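Local coordinates for mitochondrial dynamics protein MID49 (Mus musculus, PDB 4WOY), which recruits the fission mediator dynamin-related protein 1 to the mitochondrial surface, regulates its GTPase activity and is required for mitochondrial fission, at residues Trp155-Ala159 against Ser160-Leu164; Arg218-Asp221 against Asp222-Ala225; His252-Gln255 against Val256-Leu260. The protein carries 1 engineered substitution. One frame throughout, in Å; residues are numbered along the deposited sequence.

Contact 1: Trp155-Ala159 against Ser160-Leu164; sequences WPDVA and SEELL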
loop_
_atom_site.group_PDB
_atom_site.type_symbol
_atom_site.label_atom_id
_atom_site.label_comp_id
_atom_site.label_asym_id
_atom_site.label_seq_id
_atom_site.Cartn_x
_atom_site.Cartn_y
_atom_site.Cartn_z
ATOM N N TRP A 155 10.902 15.946 -5.032
ATOM C CA TRP A 155 11.499 15.436 -6.260
ATOM C C TRP A 155 11.158 13.959 -6.504
ATOM O O TRP A 155 10.967 13.190 -5.560
ATOM C CB TRP A 155 13.024 15.619 -6.234
ATOM C CG TRP A 155 13.739 14.649 -5.345
ATOM C CD1 TRP A 155 14.331 13.478 -5.721
ATOM C CD2 TRP A 155 13.953 14.770 -3.932
ATOM N NE1 TRP A 155 14.891 12.858 -4.627
ATOM C CE2 TRP A 155 14.674 13.633 -3.517
ATOM C CE3 TRP A 155 13.600 15.726 -2.977
ATOM C CZ2 TRP A 155 15.046 13.427 -2.186
ATOM C CZ3 TRP A 155 13.973 15.518 -1.665
ATOM C CH2 TRP A 155 14.690 14.383 -1.280
ATOM N N PRO A 156 11.057 13.573 -7.783
ATOM C CA PRO A 156 10.796 12.186 -8.186
ATOM C C PRO A 156 11.978 11.246 -7.937
ATOM O O PRO A 156 13.124 11.585 -8.216
ATOM C CB PRO A 156 10.500 12.299 -9.694
ATOM C CG PRO A 156 10.155 13.745 -9.910
ATOM C CD PRO A 156 11.001 14.498 -8.927
ATOM N N ASP A 157 11.680 10.079 -7.387
ATOM C CA ASP A 157 12.667 9.057 -7.056
ATOM C C ASP A 157 13.069 8.255 -8.314
ATOM O O ASP A 157 12.343 8.239 -9.305
ATOM C CB ASP A 157 12.116 8.164 -5.951
ATOM C CG ASP A 157 13.089 7.114 -5.505
ATOM O OD1 ASP A 157 14.257 7.165 -5.922
ATOM O OD2 ASP A 157 12.699 6.265 -4.680
ATOM N N VAL A 158 14.246 7.636 -8.286
ATOM C CA VAL A 158 14.718 6.763 -9.371
ATOM C C VAL A 158 14.327 5.248 -9.377
ATOM O O VAL A 158 15.209 4.379 -9.389
ATOM C CB VAL A 158 16.234 6.849 -9.420
ATOM C CG1 VAL A 158 16.650 8.258 -9.812
ATOM C CG2 VAL A 158 16.819 6.501 -8.056
ATOM N N ALA A 159 13.013 4.963 -9.393
ATOM C CA ALA A 159 12.422 3.603 -9.387
ATOM C C ALA A 159 10.914 3.673 -9.131
ATOM O O ALA A 159 10.471 4.580 -8.429
ATOM C CB ALA A 159 13.077 2.717 -8.342
ATOM N N SER A 160 10.132 2.734 -9.687
ATOM C CA SER A 160 8.653 2.733 -9.539
ATOM C C SER A 160 8.004 4.085 -9.881
ATOM O O SER A 160 8.298 4.639 -10.943
ATOM C CB SER A 160 8.293 2.324 -8.111
ATOM O OG SER A 160 6.914 2.108 -7.971
ATOM N N GLU A 161 7.112 4.603 -9.021
ATOM C CA GLU A 161 6.670 6.016 -9.129
ATOM C C GLU A 161 6.465 6.814 -7.830
ATOM O O GLU A 161 5.346 7.052 -7.369
ATOM C CB GLU A 161 5.398 6.156 -9.930
ATOM C CG GLU A 161 5.692 6.472 -11.367
ATOM C CD GLU A 161 4.455 6.864 -12.100
ATOM O OE1 GLU A 161 4.534 7.035 -13.332
ATOM O OE2 GLU A 161 3.396 7.001 -11.443
ATOM N N GLU A 162 7.586 7.237 -7.268
ATOM C CA GLU A 162 7.606 7.802 -5.943
ATOM C C GLU A 162 8.026 9.267 -5.955
ATOM O O GLU A 162 8.927 9.676 -6.685
ATOM C CB GLU A 162 8.507 6.941 -5.076
ATOM C CG GLU A 162 8.043 5.491 -5.168
ATOM C CD GLU A 162 8.711 4.582 -4.188
ATOM O OE1 GLU A 162 9.455 5.085 -3.325
ATOM O OE2 GLU A 162 8.494 3.357 -4.284
ATOM N N LEU A 163 7.350 10.053 -5.138
ATOM C CA LEU A 163 7.687 11.453 -4.955
ATOM C C LEU A 163 8.333 11.598 -3.590
ATOM O O LEU A 163 7.698 11.328 -2.577
ATOM C CB LEU A 163 6.427 12.306 -5.043
ATOM C CG LEU A 163 5.960 12.583 -6.472
ATOM C CD1 LEU A 163 4.637 13.355 -6.463
ATOM C CD2 LEU A 163 7.029 13.286 -7.276
ATOM N N LEU A 164 9.579 12.047 -3.531
ATOM C CA LEU A 164 10.228 12.114 -2.229
ATOM C C LEU A 164 10.121 13.531 -1.684
ATOM O O LEU A 164 10.371 14.518 -2.376
ATOM C CB LEU A 164 11.702 11.666 -2.303
ATOM C CG LEU A 164 12.016 10.171 -2.540
ATOM C CD1 LEU A 164 13.521 9.898 -2.485
ATOM C CD2 LEU A 164 11.283 9.243 -1.574
#
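The beta hairpin of strands 153-156 and 162-166 closes with Trp155 facing Leu164, an antiparallel hydrogen-bonded pair just before the chain turns through Asp157-Glu161. Trp155 N gives its hydrogen to Leu164 O at 3.1 Å, in the carbonyl plane, and Leu164 N returns a bond to Trp155 O at 2.7 Å. The next pair, Pro156 with Leu163, is non-hydrogen-bonded, so proline's missing N-H forfeits no bond across this hairpin. Closer to the turn, Asp157 N reaches Glu162 O at 2.9 Å in an almost straight bond, 174° at the hydrogen. The same oxygen also receives a CA-H...O contact from Pro156 CA, at 3.5 Å.

Side chains add a second layer of contact. Trp155 holds CG between its backbone N and carbonyl carbon (chi1 75°), which folds the indole across its partner. Leu164 CB consequently lies over one face of the six-membered ring in a CH-pi contact, 3.9 Å from the centroid, while Leu164 CD1 stands near the NE1 and CZ2 side. Asp157 lends its methylene to the same patch, with CB 4.0 Å from Leu164 CG. Its side chain runs alongside that of Glu162, the two carboxylates turned 72° apart, and Asp157 OD2 comes to 3.7 Å from Glu162 OE1, so the two probably raise each other's proton affinity somewhat.

On the other face Pro156 CG meets Leu163 CD2 at 4.1 Å, and Trp143 of helix 143-150 packs against both residues. Strand 162-166 pairs in turn with strand 173-182, through backbone bonds between Leu163 and Leu176. The arrangement is thus a two-stranded hairpin extending the mixed sheet in the nucleotidyltransferase-like part of this chain, itself the predicted cytoplasmic region of a longer membrane protein.

Contact 2: Arg218-Asp221 against Asp222-Ala225; sequences RALD and DQDA
Two first torsions place Asp222 and Gln223: Asp222 keeps CG beside its backbone N (chi1 -80°), alongside Arg218, whereas Gln223 tucks CG between N and the carbonyl carbon (chi1 65°), back against Leu220. Asp222 OD2 lies 3.9 Å from Arg218 CG, on the aliphatic part of the arginine. Asp222 OD1 comes to 3.1 Å from Arg218 O without a bond, probably a mildly unfavourable approach. The charged ends do not meet, Arg218 NE being 5.6 Å from Asp222 OD2. Gln223 CG presses on Leu220 O at 3.1 Å, and its chain, extended beyond CG, carries the amide alongside the leucine, with NE2 3.8 Å from Leu220 CD2.

The segment runs through the last, weakly bonded turn of helix 210-224 to Ala225. Asp222 N still bonds to Arg218 O at 3.0 Å, but Asp224 N makes only a weak bond to Asp221 O, 3.4 Å long, and Ala225 then leaves the helix with a positive phi of 51°. Asp221 OD1 and Asp224 OD1 stand 4.5 Å apart, and both form salt bridges with Arg228 NH1 of helix 228-241, a cation that probably offsets their mutual repulsion. The other oxygen of Asp221, OD2, forms a salt bridge with Arg229 NE.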
loop_
_atom_site.group_PDB
_atom_site.type_symbol
_atom_site.label_atom_id
_atom_site.label_comp_id
_atom_site.label_asym_id
_atom_site.label_seq_id
_atom_site.Cartn_x
_atom_site.Cartn_y
_atom_site.Cartn_z
ATOM N N ARG A 218 -10.523 -1.850 11.088
ATOM C CA ARG A 218 -11.237 -0.793 11.767
ATOM C C ARG A 218 -12.584 -1.312 12.258
ATOM O O ARG A 218 -12.986 -1.033 13.377
ATOM C CB ARG A 218 -11.437 0.411 10.852
ATOM C CG ARG A 218 -12.348 1.472 11.469
ATOM C CD ARG A 218 -12.296 2.799 10.737
ATOM N NE ARG A 218 -10.930 3.277 10.540
ATOM C CZ ARG A 218 -10.319 3.316 9.360
ATOM N NH1 ARG A 218 -10.958 2.903 8.265
ATOM N NH2 ARG A 218 -9.073 3.770 9.275
ATOM N N ALA A 219 -13.256 -2.101 11.426
ATOM C CA ALA A 219 -14.566 -2.646 11.787
ATOM C C ALA A 219 -14.479 -3.532 13.018
ATOM O O ALA A 219 -15.299 -3.423 13.939
ATOM C CB ALA A 219 -15.143 -3.413 10.650
ATOM N N LEU A 220 -13.479 -4.406 13.024
ATOM C CA LEU A 220 -13.266 -5.324 14.132
ATOM C C LEU A 220 -12.920 -4.612 15.433
ATOM O O LEU A 220 -13.431 -4.969 16.486
ATOM C CB LEU A 220 -12.152 -6.318 13.793
ATOM C CG LEU A 220 -12.441 -7.365 12.724
ATOM C CD1 LEU A 220 -11.160 -8.068 12.295
ATOM C CD2 LEU A 220 -13.453 -8.356 13.256
ATOM N N ASP A 221 -12.048 -3.615 15.361
ATOM C CA ASP A 221 -11.603 -2.922 16.566
ATOM C C ASP A 221 -12.701 -2.065 17.169
ATOM O O ASP A 221 -12.764 -1.893 18.383
ATOM C CB ASP A 221 -10.378 -2.057 16.273
ATOM C CG ASP A 221 -9.072 -2.824 16.409
ATOM O OD1 ASP A 221 -9.091 -3.976 16.911
ATOM O OD2 ASP A 221 -8.030 -2.267 16.003
ATOM N N ASP A 222 -13.543 -1.503 16.312
ATOM C CA ASP A 222 -14.569 -0.577 16.763
ATOM C C ASP A 222 -15.636 -1.271 17.609
ATOM O O ASP A 222 -16.246 -0.641 18.469
ATOM C CB ASP A 222 -15.209 0.124 15.571
ATOM C CG ASP A 222 -14.370 1.271 15.055
ATOM O OD1 ASP A 222 -13.154 1.304 15.349
ATOM O OD2 ASP A 222 -14.912 2.130 14.331
ATOM N N GLN A 223 -15.857 -2.561 17.368
ATOM C CA GLN A 223 -16.858 -3.319 18.121
ATOM C C GLN A 223 -16.415 -3.824 19.512
ATOM O O GLN A 223 -17.279 -4.167 20.323
ATOM C CB GLN A 223 -17.382 -4.492 17.289
ATOM C CG GLN A 223 -16.387 -5.567 16.958
ATOM C CD GLN A 223 -16.891 -6.465 15.843
ATOM O OE1 GLN A 223 -17.797 -6.097 15.093
ATOM N NE2 GLN A 223 -16.304 -7.648 15.726
ATOM N N ASP A 224 -15.105 -3.925 19.777
ATOM C CA ASP A 224 -14.618 -4.331 21.116
ATOM C C ASP A 224 -13.478 -3.478 21.666
ATOM O O ASP A 224 -12.736 -3.925 22.547
ATOM C CB ASP A 224 -14.158 -5.792 21.117
ATOM C CG ASP A 224 -13.005 -6.056 20.159
ATOM O OD1 ASP A 224 -12.634 -5.161 19.370
ATOM O OD2 ASP A 224 -12.469 -7.179 20.202
ATOM N N ALA A 225 -13.331 -2.268 21.135
ATOM C CA ALA A 225 -12.222 -1.378 21.493
ATOM C C ALA A 225 -10.891 -2.104 21.374
ATOM O O ALA A 225 -10.012 -1.948 22.227
ATOM C CB ALA A 225 -12.398 -0.819 22.909
#

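Contact 3: His252-Gln255 against Val256-Leu260; sequences HLTQ and VVLHL
Leu258 rests on Thr254 one helical turn earlier. Leu258 CB sits 3.4 Å from Thr254 O. CG, held beside the backbone N and anti to the carbonyl carbon (chi1 -78°), stays close to that oxygen and also nears Thr254 CG2. At the tip, Leu258 CD1 touches Thr254 CG2 at 3.7 Å and has Gln255 OE1 on hand at 3.8 Å. The leucine and threonine side chains lie alongside each other and point the same way.

Thr254 CG2 faces Leu258 while OG1 hydrogen-bonds to Trp250 O in the preceding turn. Gln255 is bent sharply at chi2 (23°) and brings its amide back beside the helix. Its OE1 accepts a hydrogen bond from His295 N, and NE2 makes weak bonds to Ser251 O and Glu213 OE2, which together would restrain the rotation of the amide.

All this belongs to helix 250-261, in a region that partly matches the Mab-21 HhH/H2TH-like family; helices 210-224, 228-241 and 272-288 pack round it. Leu258 and Val257 meet Leu217 of the first, Leu253 and Thr254 meet Leu232 of the second, and Val256 lies on Ala279 and Leu283 of the third. The backbone bonds are uneven: the one from Val256 N to His252 O is weak, whereas Leu258 N bonds to Thr254 O at 2.8 Å, and His259 N to Gln255 O at 3.0 Å. The two valines use this backbone as a surface, Val256 CB approaching Leu253 O to 3.3 Å and Val257 CG2 reaching the same oxygen at 3.5 Å.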
loop_
_atom_site.group_PDB
_atom_site.type_symbol
_atom_site.label_atom_id
_atom_site.label_comp_id
_atom_site.label_asym_id
_atom_site.label_seq_id
_atom_site.Cartn_x
_atom_site.Cartn_y
_atom_site.Cartn_z
ATOM N N HIS A 252 2.194 -8.028 4.328
ATOM C CA HIS A 252 2.475 -9.325 4.936
ATOM C C HIS A 252 1.876 -9.445 6.316
ATOM O O HIS A 252 1.201 -10.448 6.641
ATOM C CB HIS A 252 3.968 -9.549 5.057
ATOM C CG HIS A 252 4.682 -9.554 3.753
ATOM N ND1 HIS A 252 5.107 -8.394 3.141
ATOM C CD2 HIS A 252 5.047 -10.571 2.938
ATOM C CE1 HIS A 252 5.695 -8.698 1.996
ATOM N NE2 HIS A 252 5.669 -10.010 1.848
ATOM N N LEU A 253 2.170 -8.436 7.139
ATOM C CA LEU A 253 1.818 -8.475 8.550
ATOM C C LEU A 253 0.318 -8.224 8.716
ATOM O O LEU A 253 -0.293 -8.651 9.702
ATOM C CB LEU A 253 2.671 -7.459 9.338
ATOM C CG LEU A 253 4.186 -7.702 9.206
ATOM C CD1 LEU A 253 4.998 -6.450 9.524
ATOM C CD2 LEU A 253 4.625 -8.871 10.093
ATOM N N THR A 254 -0.282 -7.550 7.740
ATOM C CA THR A 254 -1.732 -7.398 7.713
ATOM C C THR A 254 -2.412 -8.759 7.722
ATOM O O THR A 254 -3.408 -8.994 8.421
ATOM C CB THR A 254 -2.172 -6.625 6.467
ATOM O OG1 THR A 254 -1.710 -5.271 6.567
ATOM C CG2 THR A 254 -3.713 -6.674 6.278
ATOM N N GLN A 255 -1.852 -9.659 6.926
ATOM C CA GLN A 255 -2.392 -11.001 6.784
ATOM C C GLN A 255 -2.354 -11.723 8.126
ATOM O O GLN A 255 -3.275 -12.466 8.482
ATOM C CB GLN A 255 -1.593 -11.769 5.726
ATOM C CG GLN A 255 -2.090 -11.635 4.297
ATOM C CD GLN A 255 -2.907 -10.393 4.023
ATOM O OE1 GLN A 255 -4.118 -10.394 4.193
ATOM N NE2 GLN A 255 -2.257 -9.345 3.554
ATOM N N VAL A 256 -1.264 -11.491 8.858
ATOM C CA VAL A 256 -1.081 -12.083 10.175
ATOM C C VAL A 256 -2.142 -11.587 11.115
ATOM O O VAL A 256 -2.733 -12.374 11.834
ATOM C CB VAL A 256 0.277 -11.757 10.786
ATOM C CG1 VAL A 256 0.350 -12.379 12.168
ATOM C CG2 VAL A 256 1.413 -12.284 9.899
ATOM N N VAL A 257 -2.369 -10.276 11.130
ATOM C CA VAL A 257 -3.342 -9.695 12.054
ATOM C C VAL A 257 -4.788 -10.003 11.647
ATOM O O VAL A 257 -5.654 -10.171 12.502
ATOM C CB VAL A 257 -3.137 -8.178 12.196
ATOM C CG1 VAL A 257 -4.257 -7.551 13.081
ATOM C CG2 VAL A 257 -1.757 -7.915 12.794
ATOM N N LEU A 258 -5.053 -10.108 10.349
ATOM C CA LEU A 258 -6.380 -10.544 9.918
ATOM C C LEU A 258 -6.653 -11.976 10.379
ATOM O O LEU A 258 -7.751 -12.293 10.785
ATOM C CB LEU A 258 -6.536 -10.424 8.400
ATOM C CG LEU A 258 -6.796 -8.974 7.957
ATOM C CD1 LEU A 258 -6.719 -8.807 6.456
ATOM C CD2 LEU A 258 -8.146 -8.483 8.484
ATOM N N HIS A 259 -5.646 -12.836 10.324
ATOM C CA HIS A 259 -5.810 -14.217 10.742
ATOM C C HIS A 259 -6.120 -14.333 12.230
ATOM O O HIS A 259 -7.077 -14.997 12.619
ATOM C CB HIS A 259 -4.552 -15.019 10.405
ATOM C CG HIS A 259 -4.654 -16.472 10.744
ATOM N ND1 HIS A 259 -4.201 -16.994 11.939
ATOM C CD2 HIS A 259 -5.167 -17.515 10.051
ATOM C CE1 HIS A 259 -4.425 -18.295 11.963
ATOM N NE2 HIS A 259 -5.007 -18.637 10.827
ATOM N N LEU A 260 -5.317 -13.682 13.064
ATOM C CA LEU A 260 -5.553 -13.704 14.505
ATOM C C LEU A 260 -6.774 -12.864 14.823
ATOM O O LEU A 260 -7.643 -13.291 15.583
ATOM C CB LEU A 260 -4.350 -13.157 15.284
ATOM C CG LEU A 260 -2.942 -13.682 15.002
ATOM C CD1 LEU A 260 -1.954 -13.127 15.999
ATOM C CD2 LEU A 260 -2.926 -15.181 15.040
#

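How the contacts relate
From the N terminus the contacts come in series, with neither nesting nor crossing. Contact 1 closes a short hairpin loop at the edge of the mixed sheet in the nucleotidyltransferase-like part. Contacts 2 and 3 close no wider loop, being local turns, one at the end of helix 210-224 and the residue after it, the other within helix 250-261, on the opposite side of the chain's centre. The centres of contacts 1 and 2 are about 36 Å apart. Contacts 2 and 3 are neighbours, with nearest atoms about 5 Å apart, not touching. Arg228 relates them: it pairs with the acidic end of contact 2 and packs against Val257 of contact 3, bringing helix 228-241 to both.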